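Local structure of inner membrane protein (Salmonella typhimurium LT2, 2QJV) at residues A[54-59]-A[240-245]; A[142-145]-A[149-152]. The protein probably catalyses the isomerisation of a glucuronate-type sugar acid, as a nickel-binding cupin protein of the KduI/IolB family. The protein carries 2 engineered substitutions. All blocks are in the same frame, centred on the assembly; numbering follows the deposited sequence.

Contact 1 lies in the core of the chain, where strand 49-55 of the six-stranded sheet faces strand 238-246 of the five-stranded one. Contact 2 sits farther out, in the loop between strands 138-142 and 154-160 of that second sheet, with its centre about 14 Å from that of contact 1. Contact 1 is apolar packing of two valines on a leucine and a tyrosine and joins segments distant in sequence; contact 2 is local, smaller and partly open, setting leucine methyls against a backbone carbonyl as well as an alanine. Ile143 connects them, its CD1 lying 4.0 Å from Leu242 CD1 and 4.1 Å from Val54 CG1, so one apolar layer runs between the two places.

Contact 1 (A[54-59]-A[240-245])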
ATOM      1  N   VAL A  54     -16.228  31.029  -9.225  1.00 39.06           N
ATOM      2  CA  VAL A  54     -15.272  31.879  -8.510  1.00 38.57           C
ATOM      3  C   VAL A  54     -14.149  32.272  -9.480  1.00 37.66           C
ATOM      4  O   VAL A  54     -13.508  31.405 -10.107  1.00 40.33           O
ATOM      5  CB  VAL A  54     -14.709  31.218  -7.249  1.00 39.67           C
ATOM      6  CG1 VAL A  54     -13.672  32.177  -6.560  1.00 38.34           C
ATOM      7  CG2 VAL A  54     -15.848  30.795  -6.273  1.00 37.93           C
ATOM      8  N   LEU A  55     -13.969  33.593  -9.653  1.00 39.10           N
ATOM      9  CA  LEU A  55     -12.862  34.132 -10.475  1.00 39.25           C
ATOM     10  C   LEU A  55     -11.630  34.208  -9.567  1.00 39.23           C
ATOM     11  O   LEU A  55     -11.465  35.138  -8.757  1.00 38.96           O
ATOM     12  CB  LEU A  55     -13.214  35.483 -11.126  1.00 40.22           C
ATOM     13  CG  LEU A  55     -14.221  35.512 -12.305  1.00 39.64           C
ATOM     14  CD1 LEU A  55     -15.606  34.960 -11.966  1.00 40.63           C
ATOM     15  CD2 LEU A  55     -14.377  36.952 -12.879  1.00 38.71           C
ATOM     16  N   VAL A  56     -10.823  33.159  -9.643  1.00 38.46           N
ATOM     17  CA  VAL A  56      -9.626  33.022  -8.807  1.00 39.62           C
ATOM     18  C   VAL A  56      -8.569  34.090  -9.220  1.00 37.91           C
ATOM     19  O   VAL A  56      -7.886  34.689  -8.389  1.00 38.89           O
ATOM     20  CB  VAL A  56      -9.015  31.566  -8.822  1.00 37.69           C
ATOM     21  CG1 VAL A  56      -7.750  31.537  -7.906  1.00 37.51           C
ATOM     22  CG2 VAL A  56     -10.060  30.434  -8.461  1.00 36.91           C
ATOM     23  N   ALA A  57      -8.475  34.309 -10.522  1.00 35.95           N
ATOM     24  CA  ALA A  57      -7.574  35.277 -11.133  1.00 36.84           C
ATOM     25  C   ALA A  57      -8.073  35.608 -12.551  1.00 36.38           C
ATOM     26  O   ALA A  57      -8.487  34.723 -13.319  1.00 36.97           O
ATOM     27  CB  ALA A  57      -6.160  34.750 -11.167  1.00 35.95           C
ATOM     28  N   GLY A  58      -8.066  36.892 -12.883  1.00 35.63           N
ATOM     29  CA  GLY A  58      -8.468  37.325 -14.191  1.00 36.42           C
ATOM     30  C   GLY A  58      -9.896  37.801 -14.305  1.00 35.30           C
ATOM     31  O   GLY A  58     -10.661  37.813 -13.342  1.00 35.08           O
ATOM     32  N   LEU A  59     -10.221  38.235 -15.514  1.00 37.76           N
ATOM     33  CA  LEU A  59     -11.499  38.876 -15.806  1.00 35.35           C
ATOM     34  C   LEU A  59     -12.333  38.028 -16.747  1.00 36.66           C
ATOM     35  O   LEU A  59     -11.792  37.410 -17.657  1.00 37.03           O
ATOM     36  CB  LEU A  59     -11.233  40.264 -16.410  1.00 34.40           C
ATOM     37  CG  LEU A  59     -10.314  41.226 -15.662  1.00 36.74           C
ATOM     38  CD1 LEU A  59     -10.254  42.529 -16.445  1.00 32.14           C
ATOM     39  CD2 LEU A  59     -10.745  41.483 -14.218  1.00 34.14           C
ATOM     40  N   TYR A 240      -2.546  29.759  -0.104  1.00 37.57           N
ATOM     41  CA  TYR A 240      -3.895  30.138  -0.338  1.00 36.34           C
ATOM     42  C   TYR A 240      -4.646  28.844  -0.638  1.00 36.36           C
ATOM     43  O   TYR A 240      -4.092  27.926  -1.252  1.00 35.89           O
ATOM     44  CB  TYR A 240      -3.993  31.107  -1.537  1.00 36.49           C
ATOM     45  CG  TYR A 240      -5.357  31.207  -2.182  1.00 34.28           C
ATOM     46  CD1 TYR A 240      -5.754  30.260  -3.144  1.00 37.28           C
ATOM     47  CD2 TYR A 240      -6.258  32.207  -1.842  1.00 38.03           C
ATOM     48  CE1 TYR A 240      -7.001  30.296  -3.725  1.00 37.01           C
ATOM     49  CE2 TYR A 240      -7.506  32.290  -2.464  1.00 39.04           C
ATOM     50  CZ  TYR A 240      -7.876  31.325  -3.409  1.00 35.89           C
ATOM     51  OH  TYR A 240      -9.099  31.341  -4.051  1.00 37.67           O
ATOM     52  N   TYR A 241      -5.885  28.753  -0.174  1.00 36.09           N
ATOM     53  CA  TYR A 241      -6.789  27.709  -0.658  1.00 38.26           C
ATOM     54  C   TYR A 241      -8.236  28.161  -0.731  1.00 38.28           C
ATOM     55  O   TYR A 241      -8.691  28.993   0.055  1.00 35.51           O
ATOM     56  CB  TYR A 241      -6.670  26.368   0.115  1.00 39.62           C
ATOM     57  CG  TYR A 241      -6.749  26.455   1.625  1.00 36.02           C
ATOM     58  CD1 TYR A 241      -7.985  26.593   2.284  1.00 38.14           C
ATOM     59  CD2 TYR A 241      -5.589  26.367   2.401  1.00 38.45           C
ATOM     60  CE1 TYR A 241      -8.057  26.655   3.654  1.00 33.75           C
ATOM     61  CE2 TYR A 241      -5.649  26.432   3.769  1.00 36.25           C
ATOM     62  CZ  TYR A 241      -6.895  26.572   4.402  1.00 38.81           C
ATOM     63  OH  TYR A 241      -6.964  26.606   5.775  1.00 40.43           O
ATOM     64  N   LEU A 242      -8.920  27.637  -1.758  1.00 38.34           N
ATOM     65  CA  LEU A 242     -10.332  27.825  -1.991  1.00 37.10           C
ATOM     66  C   LEU A 242     -11.011  26.519  -1.619  1.00 36.34           C
ATOM     67  O   LEU A 242     -10.625  25.446  -2.126  1.00 36.56           O
ATOM     68  CB  LEU A 242     -10.616  28.205  -3.442  1.00 37.82           C
ATOM     69  CG  LEU A 242     -12.046  28.367  -3.917  1.00 39.58           C
ATOM     70  CD1 LEU A 242     -12.769  29.554  -3.225  1.00 34.84           C
ATOM     71  CD2 LEU A 242     -12.044  28.537  -5.460  1.00 38.40           C
ATOM     72  N   ASN A 243     -11.962  26.601  -0.697  1.00 36.89           N
ATOM     73  CA  ASN A 243     -12.728  25.445  -0.194  1.00 37.50           C
ATOM     74  C   ASN A 243     -14.164  25.464  -0.629  1.00 34.68           C
ATOM     75  O   ASN A 243     -14.803  26.525  -0.696  1.00 37.88           O
ATOM     76  CB  ASN A 243     -12.796  25.376   1.359  1.00 40.31           C
ATOM     77  CG  ASN A 243     -11.437  25.310   2.063  1.00 47.58           C
ATOM     78  OD1 ASN A 243     -11.193  26.069   3.005  1.00 57.56           O
ATOM     79  ND2 ASN A 243     -10.588  24.443   1.637  1.00 42.07           N
ATOM     80  N   VAL A 244     -14.667  24.272  -0.938  1.00 36.06           N
ATOM     81  CA  VAL A 244     -16.076  24.021  -1.242  1.00 35.70           C
ATOM     82  C   VAL A 244     -16.557  22.954  -0.228  1.00 36.44           C
ATOM     83  O   VAL A 244     -15.862  21.942   0.026  1.00 38.09           O
ATOM     84  CB  VAL A 244     -16.357  23.567  -2.716  1.00 35.21           C
ATOM     85  CG1 VAL A 244     -17.868  23.382  -2.991  1.00 32.76           C
ATOM     86  CG2 VAL A 244     -15.710  24.565  -3.725  1.00 34.83           C
HETATM   87  N   MSE A 245     -17.723  23.204   0.358  1.00 35.38           N
HETATM   88  CA  MSE A 245     -18.405  22.255   1.216  1.00 34.92           C
HETATM   89  C   MSE A 245     -19.867  22.114   0.854  1.00 35.54           C
HETATM   90  O   MSE A 245     -20.488  23.045   0.350  1.00 35.94           O
HETATM   91  CB  MSE A 245     -18.334  22.651   2.699  1.00 34.48           C
HETATM   92  CG  MSE A 245     -16.966  22.510   3.326  1.00 39.22           C
HETATM   93 SE   MSE A 245     -17.084  23.050   5.211  0.75 45.05          SE
HETATM   94  CE  MSE A 245     -17.406  24.844   4.950  1.00 39.55           C
TER
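Leu242 reaches from strand 238-246 toward Val54 of strand 49-55 and Val56, two residues on. Its CB bears no contact with the valines but lies 3.5 Å from Tyr240 OH, two residues earlier on the same face of the strand. CG stands anti to the backbone N (chi1 176°), which carries both methyls toward the valines of the facing sheet. Leu242 CD1 lies 4.3 Å from Val54 CG1. CD2 does most of the touching: it is 4.1 Å from Val54 CG1, in a tip-to-tip approach, and also 4.1 Å from Val56 CG2, which it meets at a slant. One methyl thus spans both valines, whose CB atoms point to the same side of their chain. Val56 turns its other branch to Tyr240, with CG1 4.1 Å from the phenol OH and oblique to the ring. That hydroxyl, although set among methyls, is hydrogen-bonded to Glu157 of strand 154-160. No hydrogen bond crosses between the segments; the 151 Å² they bury is held by apolar packing, to which Ala106 adds by touching Val56 and Leu242. A classic beta bulge, in which Val56 and Ala57 both face Glu104, marks the corner that segment 54-59 turns at Val56. The whole is sheet-on-sheet packing between the N- and C-terminal halves, consistent with the paired cupin domains of a bicupin in this family.

Contact 2 (A[142-145]-A[149-152]); sequences NILP and LADS
Leu144 spreads its two methyls against Leu149 and Ala150, closing the loop that links antiparallel strands 138-142 and 154-160 of a cupin-type sheet. The loop starts at a classic beta bulge, with Ile143 and Leu144 both facing Val155. At Ile143 the chain turns a corner, and the side chain is buried against strand 49-55 and takes no part in the contact with segment 149-152. Leu144 keeps a backbone hydrogen bond to Val155 while its side chain leaves for the far arm of the loop; with CG opposite the backbone N (chi1 -170°), the fork of the leucine opens onto that arm. CD2 lies 4.0 Å from Ala150 CB, and CD1 is only slightly farther from the same methyl, at 4.2 Å, so the alanine is met by both prongs. At Pro145 the CB is directed away from the far arm, which leaves Leu144 to make the contact. The far arm is tied to the six-stranded sheet by Glu50, whose carboxylate accepts the backbone N-H of Asp151 at OE1 and that of Ser152 at OE2. The CB of Leu149 is directed away from Leu144, and its backbone makes the contact instead: Leu149 O lies 3.6 Å from Leu144 CD1 and accepts a hydrogen bond from Arg119 NH1.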
ATOM      1  N   ASN A 142     -15.242  34.963   3.224  1.00 34.17           N
ATOM      2  CA  ASN A 142     -16.480  34.165   3.162  1.00 35.77           C
ATOM      3  C   ASN A 142     -17.292  34.521   1.921  1.00 36.95           C
ATOM      4  O   ASN A 142     -18.143  35.429   1.935  1.00 38.30           O
ATOM      5  CB  ASN A 142     -17.290  34.331   4.463  1.00 37.23           C
ATOM      6  CG  ASN A 142     -16.569  33.727   5.666  1.00 38.07           C
ATOM      7  OD1 ASN A 142     -16.198  34.433   6.621  1.00 41.33           O
ATOM      8  ND2 ASN A 142     -16.330  32.427   5.605  1.00 33.06           N
ATOM      9  N   ILE A 143     -16.962  33.825   0.835  1.00 36.82           N
ATOM     10  CA  ILE A 143     -17.619  34.001  -0.463  1.00 38.00           C
ATOM     11  C   ILE A 143     -19.112  33.589  -0.403  1.00 38.42           C
ATOM     12  O   ILE A 143     -19.978  34.333  -0.830  1.00 36.78           O
ATOM     13  CB  ILE A 143     -16.878  33.248  -1.597  1.00 38.65           C
ATOM     14  CG1 ILE A 143     -15.489  33.874  -1.824  1.00 40.24           C
ATOM     15  CG2 ILE A 143     -17.750  33.224  -2.907  1.00 37.39           C
ATOM     16  CD1 ILE A 143     -14.551  33.047  -2.678  1.00 40.48           C
ATOM     17  N   LEU A 144     -19.390  32.426   0.163  1.00 35.89           N
ATOM     18  CA  LEU A 144     -20.724  31.895   0.231  1.00 35.78           C
ATOM     19  C   LEU A 144     -20.926  31.125   1.539  1.00 33.80           C
ATOM     20  O   LEU A 144     -20.842  29.894   1.572  1.00 36.73           O
ATOM     21  CB  LEU A 144     -21.033  31.046  -1.011  1.00 38.20           C
ATOM     22  CG  LEU A 144     -22.497  30.586  -1.211  1.00 41.33           C
ATOM     23  CD1 LEU A 144     -23.513  31.718  -0.947  1.00 36.37           C
ATOM     24  CD2 LEU A 144     -22.629  29.975  -2.611  1.00 36.55           C
ATOM     25  N   PRO A 145     -21.111  31.863   2.640  1.00 35.22           N
ATOM     26  CA  PRO A 145     -21.297  31.232   3.953  1.00 36.42           C
ATOM     27  C   PRO A 145     -22.721  30.739   4.197  1.00 37.47           C
ATOM     28  O   PRO A 145     -23.622  31.050   3.419  1.00 36.30           O
ATOM     29  CB  PRO A 145     -20.993  32.358   4.921  1.00 33.54           C
ATOM     30  CG  PRO A 145     -21.366  33.617   4.163  1.00 36.22           C
ATOM     31  CD  PRO A 145     -21.153  33.333   2.728  1.00 34.64           C
ATOM     32  N   LEU A 149     -27.495  33.019   1.009  1.00 38.78           N
ATOM     33  CA  LEU A 149     -28.411  32.087   0.335  1.00 38.01           C
ATOM     34  C   LEU A 149     -27.796  31.175  -0.739  1.00 36.71           C
ATOM     35  O   LEU A 149     -27.084  31.622  -1.634  1.00 37.91           O
ATOM     36  CB  LEU A 149     -29.596  32.880  -0.273  1.00 38.06           C
ATOM     37  CG  LEU A 149     -30.486  33.679   0.670  1.00 37.90           C
ATOM     38  CD1 LEU A 149     -31.500  34.537  -0.120  1.00 38.04           C
ATOM     39  CD2 LEU A 149     -31.217  32.808   1.708  1.00 43.43           C
ATOM     40  N   ALA A 150     -28.061  29.872  -0.594  1.00 36.06           N
ATOM     41  CA  ALA A 150     -27.743  28.823  -1.547  1.00 36.05           C
ATOM     42  C   ALA A 150     -28.483  27.564  -1.067  1.00 35.95           C
ATOM     43  O   ALA A 150     -28.864  27.466   0.100  1.00 36.23           O
ATOM     44  CB  ALA A 150     -26.218  28.584  -1.713  1.00 37.04           C
ATOM     45  N   ASP A 151     -28.700  26.599  -1.953  1.00 36.64           N
ATOM     46  CA  ASP A 151     -29.367  25.371  -1.564  1.00 36.28           C
ATOM     47  C   ASP A 151     -28.449  24.440  -0.740  1.00 35.24           C
ATOM     48  O   ASP A 151     -28.863  23.809   0.218  1.00 33.53           O
ATOM     49  CB  ASP A 151     -29.835  24.557  -2.789  1.00 36.00           C
ATOM     50  CG  ASP A 151     -30.724  25.333  -3.754  1.00 35.81           C
ATOM     51  OD1 ASP A 151     -31.259  26.418  -3.423  1.00 37.50           O
ATOM     52  OD2 ASP A 151     -30.847  24.810  -4.893  1.00 38.08           O
ATOM     53  N   SER A 152     -27.202  24.388  -1.157  1.00 35.43           N
ATOM     54  CA  SER A 152     -26.210  23.411  -0.678  1.00 36.31           C
ATOM     55  C   SER A 152     -24.795  23.962  -0.441  1.00 37.62           C
ATOM     56  O   SER A 152     -24.160  23.655   0.578  1.00 37.76           O
ATOM     57  CB  SER A 152     -26.139  22.280  -1.723  1.00 38.24           C
ATOM     58  OG  SER A 152     -27.380  21.572  -1.807  1.00 38.13           O
TER